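Local structure of nourseothricin acetyltransferase (Streptomyces noursei, 5C82) at residues 129-134 with 140-145. The protein probably transfers an acetyl group to the streptothricin antibiotic nourseothricin, and so confers resistance to it. The protein carries 1 engineered substitution. Residues are numbered along the deposited sequence; the frame is centred on the assembly and turned at random.
Sequences LATEFA and GHLWLE
Leu142 pushes its forked end against one side of the helix, and its two methyls divide the work between three residues, Ala130, Thr131 and Ala134. CD1 takes the C-terminal side, 3.8 Å from Ala134 CB. CD2 reaches the earlier turn, where it lies 4.3 Å from Ala130 CB and only 3.4 Å from Thr131 OG1. That last approach is a methyl against a hydroxyl, with the two side chains crossing at about a right angle. Thr131 keeps OG1 beside its own backbone N (chi1 -62°), from where the hydroxyl bonds back to the carbonyl of Met127 one turn earlier; the oxygen that meets the leucine methyls is thus also the one bonded to Met127 O.

This buried end is close because Ala130 and Ala134 are short: the CA atoms of Ala134 and Leu142 come within 7.2 Å. Met187 of strand 182-188 touches both Thr131 and Leu142, and Leu106 of strand 105-113 packs on Ala134. By contrast, Glu132 is exposed and meets nothing of 140-145. On the sheet face away from the helix, His141 and Trp143 pack on Asp173 and Asp168 of the second subunit. The axes of helix segment 129-134 and strand segment 141-145 run at 133°, nearer antiparallel than parallel, as helix 122-137 returns across the sheet between parallel strands 105-113 and 141-147: the beta-alpha-beta crossover at the core of the GNAT fold.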
loop_
_atom_site.group_PDB
_atom_site.type_symbol
_atom_site.label_atom_id
_atom_site.label_comp_id
_atom_site.label_asym_id
_atom_site.label_seq_id
_atom_site.Cartn_x
_atom_site.Cartn_y
_atom_site.Cartn_z
ATOM N N LEU A 129 -3.854 -20.301 10.441
ATOM C CA LEU A 129 -4.569 -19.645 11.550
ATOM C C LEU A 129 -5.040 -18.247 11.117
ATOM O O LEU A 129 -6.172 -17.867 11.416
ATOM C CB LEU A 129 -3.677 -19.550 12.793
ATOM C CG LEU A 129 -3.454 -20.859 13.597
ATOM C CD1 LEU A 129 -2.506 -20.596 14.769
ATOM C CD2 LEU A 129 -4.778 -21.433 14.155
ATOM N N ALA A 130 -4.184 -17.529 10.332
ATOM C CA ALA A 130 -4.497 -16.239 9.729
ATOM C C ALA A 130 -5.677 -16.418 8.756
ATOM O O ALA A 130 -6.594 -15.603 8.765
ATOM C CB ALA A 130 -3.281 -15.679 8.989
ATOM N N THR A 131 -5.688 -17.524 7.995
ATOM C CA THR A 131 -6.731 -17.843 7.004
ATOM C C THR A 131 -8.071 -18.102 7.686
ATOM O O THR A 131 -9.083 -17.575 7.232
ATOM C CB THR A 131 -6.254 -18.969 6.052
ATOM O OG1 THR A 131 -5.109 -18.463 5.367
ATOM C CG2 THR A 131 -7.289 -19.349 5.007
ATOM N N GLU A 132 -8.075 -18.854 8.792
ATOM C CA GLU A 132 -9.304 -19.128 9.559
ATOM C C GLU A 132 -9.944 -17.832 10.076
ATOM O O GLU A 132 -11.139 -17.633 9.892
ATOM C CB GLU A 132 -9.035 -20.122 10.701
ATOM C CG GLU A 132 -8.574 -21.502 10.232
ATOM C CD GLU A 132 -8.068 -22.408 11.342
ATOM O OE1 GLU A 132 -7.967 -21.944 12.497
ATOM O OE2 GLU A 132 -7.720 -23.572 11.048
ATOM N N PHE A 133 -9.139 -16.931 10.663
ATOM C CA PHE A 133 -9.571 -15.612 11.136
ATOM C C PHE A 133 -10.155 -14.773 9.984
ATOM O O PHE A 133 -11.147 -14.067 10.180
ATOM C CB PHE A 133 -8.376 -14.880 11.783
ATOM C CG PHE A 133 -8.695 -13.542 12.415
ATOM C CD1 PHE A 133 -9.339 -13.469 13.644
ATOM C CD2 PHE A 133 -8.375 -12.357 11.766
ATOM C CE1 PHE A 133 -9.619 -12.224 14.233
ATOM C CE2 PHE A 133 -8.656 -11.117 12.352
ATOM C CZ PHE A 133 -9.266 -11.058 13.583
ATOM N N ALA A 134 -9.540 -14.856 8.787
ATOM C CA ALA A 134 -10.000 -14.152 7.586
ATOM C C ALA A 134 -11.413 -14.625 7.210
ATOM O O ALA A 134 -12.295 -13.799 6.958
ATOM C CB ALA A 134 -9.031 -14.389 6.427
ATOM N N GLY A 140 -12.396 -11.532 1.570
ATOM C CA GLY A 140 -12.381 -12.022 0.201
ATOM C C GLY A 140 -10.969 -12.450 -0.182
ATOM O O GLY A 140 -10.789 -13.267 -1.099
ATOM N N HIS A 141 -9.940 -11.892 0.524
ATOM C CA HIS A 141 -8.537 -12.225 0.274
ATOM C C HIS A 141 -7.593 -11.919 1.457
ATOM O O HIS A 141 -7.908 -11.153 2.370
ATOM C CB HIS A 141 -8.016 -11.565 -1.042
ATOM C CG HIS A 141 -7.784 -10.079 -0.961
ATOM N ND1 HIS A 141 -8.819 -9.174 -1.126
ATOM C CD2 HIS A 141 -6.630 -9.397 -0.756
ATOM C CE1 HIS A 141 -8.265 -7.972 -1.030
ATOM N NE2 HIS A 141 -6.950 -8.058 -0.793
ATOM N N LEU A 142 -6.421 -12.546 1.414
ATOM C CA LEU A 142 -5.319 -12.339 2.360
ATOM C C LEU A 142 -4.264 -11.577 1.595
ATOM O O LEU A 142 -4.119 -11.742 0.387
ATOM C CB LEU A 142 -4.756 -13.660 2.868
ATOM C CG LEU A 142 -5.510 -14.297 4.037
ATOM C CD1 LEU A 142 -6.629 -15.161 3.527
ATOM C CD2 LEU A 142 -4.551 -15.135 4.907
ATOM N N TRP A 143 -3.575 -10.699 2.275
ATOM C CA TRP A 143 -2.600 -9.843 1.621
ATOM C C TRP A 143 -1.355 -9.713 2.463
ATOM O O TRP A 143 -1.450 -9.672 3.684
ATOM C CB TRP A 143 -3.241 -8.456 1.389
ATOM C CG TRP A 143 -2.382 -7.432 0.703
ATOM C CD1 TRP A 143 -2.343 -7.160 -0.633
ATOM C CD2 TRP A 143 -1.467 -6.512 1.328
ATOM N NE1 TRP A 143 -1.478 -6.113 -0.879
ATOM C CE2 TRP A 143 -0.913 -5.709 0.304
ATOM C CE3 TRP A 143 -1.025 -6.316 2.653
ATOM C CZ2 TRP A 143 -0.000 -4.677 0.571
ATOM C CZ3 TRP A 143 -0.110 -5.300 2.916
ATOM C CH2 TRP A 143 0.365 -4.472 1.889
ATOM N N LEU A 144 -0.191 -9.581 1.814
ATOM C CA LEU A 144 1.037 -9.343 2.574
ATOM C C LEU A 144 2.030 -8.510 1.783
ATOM O O LEU A 144 1.967 -8.419 0.555
ATOM C CB LEU A 144 1.678 -10.654 3.112
ATOM C CG LEU A 144 2.184 -11.674 2.071
ATOM C CD1 LEU A 144 3.636 -11.332 1.603
ATOM C CD2 LEU A 144 2.120 -13.082 2.634
ATOM N N GLU A 145 2.972 -7.948 2.511
ATOM C CA GLU A 145 4.084 -7.180 2.007
ATOM C C GLU A 145 5.321 -7.979 2.366
ATOM O O GLU A 145 5.366 -8.585 3.438
ATOM C CB GLU A 145 4.101 -5.828 2.702
ATOM C CG GLU A 145 5.150 -4.872 2.176
ATOM C CD GLU A 145 6.333 -4.800 3.109
ATOM O OE1 GLU A 145 6.257 -4.071 4.127
ATOM O OE2 GLU A 145 7.324 -5.514 2.841
#